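Local coordinates for protein DELTA1-pyrroline-2-carboxylate reductase (Thermococcus litoralis DSM 5473, PDB 6T3E) that catalyses the reduction of Delta1-pyrroline-2-carboxylate to L-proline, taking its hydride from a reduced nicotinamide adenine dinucleotide, at residues Ala58-Arg63 with Val321-Glu326; Ser80-Ser85 with Glu326-Ala331. All blocks are in the same frame, centred on the assembly; numbering follows the deposited sequence.

Helix 324-341 is common to both contacts, which share Glu326 and whose centres lie about 9 Å apart. Contact 1 brings the start of strand 58-68 against the turn before the helix and its first residues; contact 2 brings the end of the neighbouring strand 73-82 against the next turns. A probable backbone hydrogen bond, Lys59 N to Tyr81 O at 2.9 Å, joins the strands. Leu82 CD2 packs on Ile325 CG2 at 3.5 Å, and Ser80 OG makes a weak hydrogen bond to Ala324 O at 3.3 Å. Contact 1 reaches bound proline and NADH, whereas in contact 2 the side chain of Ser80 stays about 12 Å from proline.

Contact 1: Ala58-Arg63 with Val321-Glu326; sequences AKVPLR and VGLAIE. With NAI (1,4-dihydronicotinamide adenine dinucleotide), chain F; PRO (proline), chain E.
The Arg63 guanidinium carries Gly322 O over one face, 3.7 Å above its plane and displaced toward the rim, while Val321 O and carboxylate oxygen O of the bound proline sit at its edge. NH2 donates to Val321 O at 2.5 Å with an N-H...O angle of 155°, approaching from well above the carbonyl plane. NH1 donates to proline O at 2.7 Å, a more bent bond of 137°. Although CG starts between the backbone N and carbonyl carbon (chi1 62°), the chain then runs extended as far as NE and delivers the flat group to the pocket, where Glu276 pairs with NE. A methionine in place of Arg63 would probably leave this proline oxygen and Val321 O each short of a donor, and Glu276 without its cationic mate. Gly322 lies close to both ligands: its CA is 3.4 Å from N7N of the nicotinamide amide, and a side chain there would run into proline O. Val321 C lies 3.2 Å from O7N of the same amide. Farther from the ligands the contact becomes apolar. Val60 CG1 touches Leu323 CD1 at 3.8 Å and Ala324 CB at 4.1 Å, while its CG2 meets Ile325 CG2, these two side chains crossing at about a right angle; Phe50 of helix 39-54 covers Leu323 and Ile325. Arg63 is likely to hold the substrate carboxylate as it holds that of proline, with Lys91 and Arg134 as further basic partners of the ligand, tying that oxygen to the Val321 carbonyl beside the nicotinamide amide.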
# COMPACT_ATOMS: atom_id res chain seq x y z
N ALA B 58 2.01 -15.32 9.12
CA ALA B 58 2.28 -14.08 8.40
C ALA B 58 1.29 -13.91 7.27
O ALA B 58 0.96 -14.87 6.55
CB ALA B 58 3.70 -14.06 7.83
N LYS B 59 0.83 -12.68 7.09
CA LYS B 59 -0.01 -12.32 5.95
C LYS B 59 0.79 -11.36 5.07
O LYS B 59 0.88 -10.16 5.36
CB LYS B 59 -1.33 -11.71 6.43
CG LYS B 59 -2.33 -12.74 6.86
CD LYS B 59 -3.66 -12.11 7.17
CE LYS B 59 -4.66 -13.17 7.58
NZ LYS B 59 -5.87 -12.58 8.19
N VAL B 60 1.34 -11.89 3.99
CA VAL B 60 2.16 -11.12 3.05
C VAL B 60 1.56 -11.20 1.65
O VAL B 60 2.01 -12.02 0.83
CB VAL B 60 3.62 -11.61 3.02
CG1 VAL B 60 4.54 -10.51 2.46
CG2 VAL B 60 4.05 -12.08 4.38
N PRO B 61 0.55 -10.39 1.34
CA PRO B 61 0.07 -10.32 -0.03
C PRO B 61 1.17 -9.78 -0.91
O PRO B 61 2.05 -9.05 -0.45
CB PRO B 61 -1.11 -9.35 0.06
CG PRO B 61 -0.76 -8.48 1.24
CD PRO B 61 -0.03 -9.34 2.20
N LEU B 62 1.14 -10.15 -2.18
CA LEU B 62 2.17 -9.69 -3.09
C LEU B 62 2.16 -8.16 -3.16
O LEU B 62 1.10 -7.53 -3.18
CB LEU B 62 1.96 -10.31 -4.48
CG LEU B 62 2.93 -9.95 -5.61
CD1 LEU B 62 4.33 -10.45 -5.30
CD2 LEU B 62 2.41 -10.57 -6.90
N ARG B 63 3.36 -7.57 -3.13
CA ARG B 63 3.44 -6.11 -3.12
C ARG B 63 2.94 -5.53 -4.45
O ARG B 63 3.02 -6.16 -5.51
CB ARG B 63 4.88 -5.64 -2.88
CG ARG B 63 5.91 -6.06 -3.95
CD ARG B 63 7.29 -5.43 -3.67
NE ARG B 63 8.39 -6.14 -4.30
CZ ARG B 63 9.67 -6.00 -3.97
NH1 ARG B 63 10.03 -5.16 -3.01
NH2 ARG B 63 10.61 -6.70 -4.59
N VAL B 321 14.72 -9.97 -3.70
CA VAL B 321 14.02 -8.80 -4.24
C VAL B 321 13.35 -7.97 -3.16
O VAL B 321 12.88 -6.86 -3.46
CB VAL B 321 12.99 -9.20 -5.30
CG1 VAL B 321 13.70 -9.69 -6.58
CG2 VAL B 321 12.05 -10.24 -4.75
N GLY B 322 13.22 -8.49 -1.95
CA GLY B 322 12.60 -7.78 -0.84
C GLY B 322 11.25 -8.39 -0.50
O GLY B 322 10.44 -8.72 -1.38
N LEU B 323 10.99 -8.55 0.79
CA LEU B 323 9.72 -9.06 1.28
C LEU B 323 9.25 -8.20 2.44
O LEU B 323 10.05 -7.79 3.29
CB LEU B 323 9.84 -10.54 1.70
CG LEU B 323 8.52 -11.30 1.83
CD1 LEU B 323 7.72 -11.31 0.53
CD2 LEU B 323 8.78 -12.72 2.32
N ALA B 324 7.94 -7.92 2.48
CA ALA B 324 7.42 -6.93 3.42
C ALA B 324 7.59 -7.33 4.88
O ALA B 324 7.59 -6.45 5.75
CB ALA B 324 5.93 -6.66 3.14
N ILE B 325 7.75 -8.63 5.17
CA ILE B 325 7.89 -9.04 6.56
C ILE B 325 9.17 -8.49 7.16
O ILE B 325 9.24 -8.27 8.38
CB ILE B 325 7.84 -10.57 6.71
CG1 ILE B 325 9.03 -11.23 6.00
CG2 ILE B 325 6.54 -11.12 6.23
CD1 ILE B 325 9.21 -12.69 6.38
N GLU B 326 10.20 -8.30 6.34
CA GLU B 326 11.45 -7.76 6.86
C GLU B 326 11.29 -6.32 7.31
O GLU B 326 11.90 -5.90 8.30
CB GLU B 326 12.54 -7.90 5.80
CG GLU B 326 12.41 -9.17 4.96
CD GLU B 326 13.30 -9.19 3.73
OE1 GLU B 326 13.56 -8.13 3.14
OE2 GLU B 326 13.73 -10.29 3.35
PA NAI F . 22.58 2.88 -5.64
O1A NAI F . 22.25 3.70 -6.86
O2A NAI F . 22.85 3.80 -4.46
O5B NAI F . 23.84 1.85 -5.89
C5B NAI F . 23.78 1.15 -7.13
C4B NAI F . 25.27 0.86 -7.62
O4B NAI F . 25.26 0.07 -8.64
C3B NAI F . 25.92 2.17 -8.10
O3B NAI F . 27.04 2.40 -7.37
C2B NAI F . 26.22 1.91 -9.59
O2B NAI F . 27.43 2.69 -10.04
C1B NAI F . 26.43 0.63 -9.62
N9A NAI F . 26.27 0.07 -10.94
C8A NAI F . 25.20 0.30 -11.70
N7A NAI F . 25.38 -0.36 -12.84
C5A NAI F . 26.56 -1.00 -12.78
C6A NAI F . 27.20 -1.80 -13.70
N6A NAI F . 26.84 -2.24 -15.03
N1A NAI F . 28.38 -2.33 -13.41
C2A NAI F . 28.95 -2.08 -12.20
N3A NAI F . 28.32 -1.28 -11.30
C4A NAI F . 27.11 -0.74 -11.61
O3 NAI F . 21.24 1.94 -5.36
PN NAI F . 21.16 0.81 -4.14
O1N NAI F . 20.30 1.46 -3.07
O2N NAI F . 22.52 0.42 -3.65
O5D NAI F . 20.42 -0.52 -4.71
C5D NAI F . 21.20 -1.47 -5.34
C4D NAI F . 20.27 -2.52 -5.99
O4D NAI F . 19.63 -3.23 -5.09
C3D NAI F . 19.18 -1.81 -6.82
O3D NAI F . 18.98 -2.51 -7.99
C2D NAI F . 17.91 -1.91 -5.96
O2D NAI F . 16.70 -1.80 -6.88
C1D NAI F . 18.05 -3.09 -5.40
N1N NAI F . 17.31 -3.15 -4.13
C2N NAI F . 16.57 -4.33 -3.75
C3N NAI F . 16.22 -4.58 -2.25
C7N NAI F . 16.07 -6.07 -1.83
O7N NAI F . 16.29 -6.89 -2.64
N7N NAI F . 15.65 -6.42 -0.46
C4N NAI F . 16.63 -3.58 -1.19
C5N NAI F . 16.90 -2.17 -1.75
C6N NAI F . 17.31 -2.01 -3.22
N PRO E . 13.11 -3.28 -3.99
CA PRO E . 13.53 -2.66 -2.73
C PRO E . 12.69 -3.06 -1.52
O PRO E . 11.99 -4.09 -1.50
CB PRO E . 13.36 -1.17 -3.01
CG PRO E . 13.67 -1.04 -4.47
CD PRO E . 13.27 -2.35 -5.13
OXT PRO E . 12.69 -2.35 -0.51

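Contact 2: Ser80-Ser85 with Glu326-Ala331; sequences SYLEDS and EDAITA
Ile329 reaches across to Leu82 and Ser85 with the two ends of its side chain. At the near end CB lies 4.3 Å from Leu82 CD1. CG1 stands opposite the backbone N (chi1 -165°) and carries CD1 out to the loop after the strand, where this terminal methyl rests 3.7 Å from Ser85 OG and 4.1 Å from Ser85 CB. CG2, the other branch, turns off to the far side from Leu82. The hydroxyl of Ser85 is hydrogen-bonded to Glu52, so its meeting with CD1 is a van der Waals contact beside a polar group already satisfied. One helical residue earlier, Ala328 presents just a methyl: its CB lies 3.5 Å from Ser80 OG and 4.4 Å from Leu82 CG. Ser80 and Leu82, two apart on the strand, thus face the same methyl, and no hydrogen bond joins the two segments. Within the helix, Glu326 O accepts from both Thr330 N and Thr330 OG1, the latter at 2.9 Å, which ties the threonine hydroxyl to the helix backbone one turn earlier. Asp327 forms salt bridges with Lys91 and Arg134, both of the proline pocket, so the helix also takes part in the second shell of that site. The axes of strand 80-82 and helix 326-331 approach to 8.3 Å at 56°, the helix lying over the sheet with Ala328 also on Ala87 and Ala89 of strand 87-95. Helix 39-54 flanks it through Ala49 against Ile329, and helix 128-146 meets Thr330 through Ile130 and Arg134.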
# COMPACT_ATOMS: atom_id res chain seq x y z
N SER B 80 2.27 -5.82 5.33
CA SER B 80 2.33 -7.17 5.89
C SER B 80 1.89 -7.13 7.35
O SER B 80 1.99 -6.11 8.02
CB SER B 80 3.73 -7.79 5.79
OG SER B 80 4.60 -7.30 6.78
N TYR B 81 1.40 -8.27 7.82
CA TYR B 81 0.96 -8.41 9.20
C TYR B 81 1.57 -9.68 9.75
O TYR B 81 1.33 -10.77 9.23
CB TYR B 81 -0.57 -8.44 9.30
CG TYR B 81 -1.08 -8.72 10.69
CD1 TYR B 81 -0.46 -8.15 11.80
CD2 TYR B 81 -2.17 -9.55 10.90
CE1 TYR B 81 -0.91 -8.41 13.09
CE2 TYR B 81 -2.63 -9.81 12.17
CZ TYR B 81 -2.00 -9.25 13.27
OH TYR B 81 -2.48 -9.53 14.53
N LEU B 82 2.37 -9.54 10.80
CA LEU B 82 2.93 -10.69 11.51
C LEU B 82 2.19 -10.79 12.83
O LEU B 82 2.37 -9.95 13.72
CB LEU B 82 4.44 -10.56 11.71
CG LEU B 82 5.23 -10.06 10.50
CD1 LEU B 82 6.71 -10.17 10.78
CD2 LEU B 82 4.83 -10.84 9.26
N GLU B 83 1.38 -11.84 12.96
CA GLU B 83 0.37 -11.90 14.01
C GLU B 83 0.96 -12.29 15.35
O GLU B 83 0.52 -11.78 16.38
CB GLU B 83 -0.74 -12.85 13.59
CG GLU B 83 -1.11 -12.69 12.10
CD GLU B 83 -1.85 -13.87 11.49
OE1 GLU B 83 -1.19 -14.88 11.17
OE2 GLU B 83 -3.09 -13.76 11.31
N ASP B 84 1.98 -13.15 15.36
CA ASP B 84 2.66 -13.47 16.62
C ASP B 84 3.43 -12.26 17.14
O ASP B 84 3.31 -11.90 18.32
CB ASP B 84 3.60 -14.66 16.42
CG ASP B 84 2.87 -15.98 16.45
OD1 ASP B 84 1.70 -16.01 16.92
OD2 ASP B 84 3.45 -16.98 15.99
N SER B 85 4.22 -11.62 16.28
CA SER B 85 4.95 -10.43 16.68
C SER B 85 4.06 -9.20 16.78
O SER B 85 4.50 -8.19 17.34
CB SER B 85 6.10 -10.18 15.69
OG SER B 85 7.18 -11.05 15.95
N GLU B 326 10.20 -8.30 6.34
CA GLU B 326 11.45 -7.76 6.86
C GLU B 326 11.29 -6.32 7.31
O GLU B 326 11.90 -5.90 8.30
CB GLU B 326 12.54 -7.90 5.80
CG GLU B 326 12.41 -9.17 4.96
CD GLU B 326 13.30 -9.19 3.73
OE1 GLU B 326 13.56 -8.13 3.14
OE2 GLU B 326 13.73 -10.29 3.35
N ASP B 327 10.43 -5.55 6.63
CA ASP B 327 10.17 -4.20 7.09
C ASP B 327 9.36 -4.21 8.38
O ASP B 327 9.68 -3.46 9.32
CB ASP B 327 9.45 -3.40 6.00
CG ASP B 327 10.13 -3.52 4.65
OD1 ASP B 327 11.32 -3.15 4.54
OD2 ASP B 327 9.47 -3.99 3.69
N ALA B 328 8.35 -5.08 8.48
CA ALA B 328 7.51 -5.06 9.68
C ALA B 328 8.30 -5.50 10.91
O ALA B 328 8.17 -4.89 11.98
CB ALA B 328 6.27 -5.94 9.48
N ILE B 329 9.12 -6.54 10.80
CA ILE B 329 9.86 -7.00 11.97
C ILE B 329 10.92 -5.97 12.36
O ILE B 329 11.22 -5.80 13.55
CB ILE B 329 10.46 -8.40 11.73
CG1 ILE B 329 10.91 -9.01 13.06
CG2 ILE B 329 11.61 -8.35 10.75
CD1 ILE B 329 9.76 -9.32 13.97
N THR B 330 11.50 -5.28 11.39
CA THR B 330 12.48 -4.25 11.72
C THR B 330 11.81 -2.98 12.25
O THR B 330 12.26 -2.42 13.25
CB THR B 330 13.33 -3.98 10.49
OG1 THR B 330 14.01 -5.19 10.12
CG2 THR B 330 14.36 -2.90 10.77
N ALA B 331 10.68 -2.58 11.66
CA ALA B 331 9.97 -1.39 12.14
C ALA B 331 9.46 -1.58 13.55
O ALA B 331 9.55 -0.65 14.37
CB ALA B 331 8.81 -1.06 11.22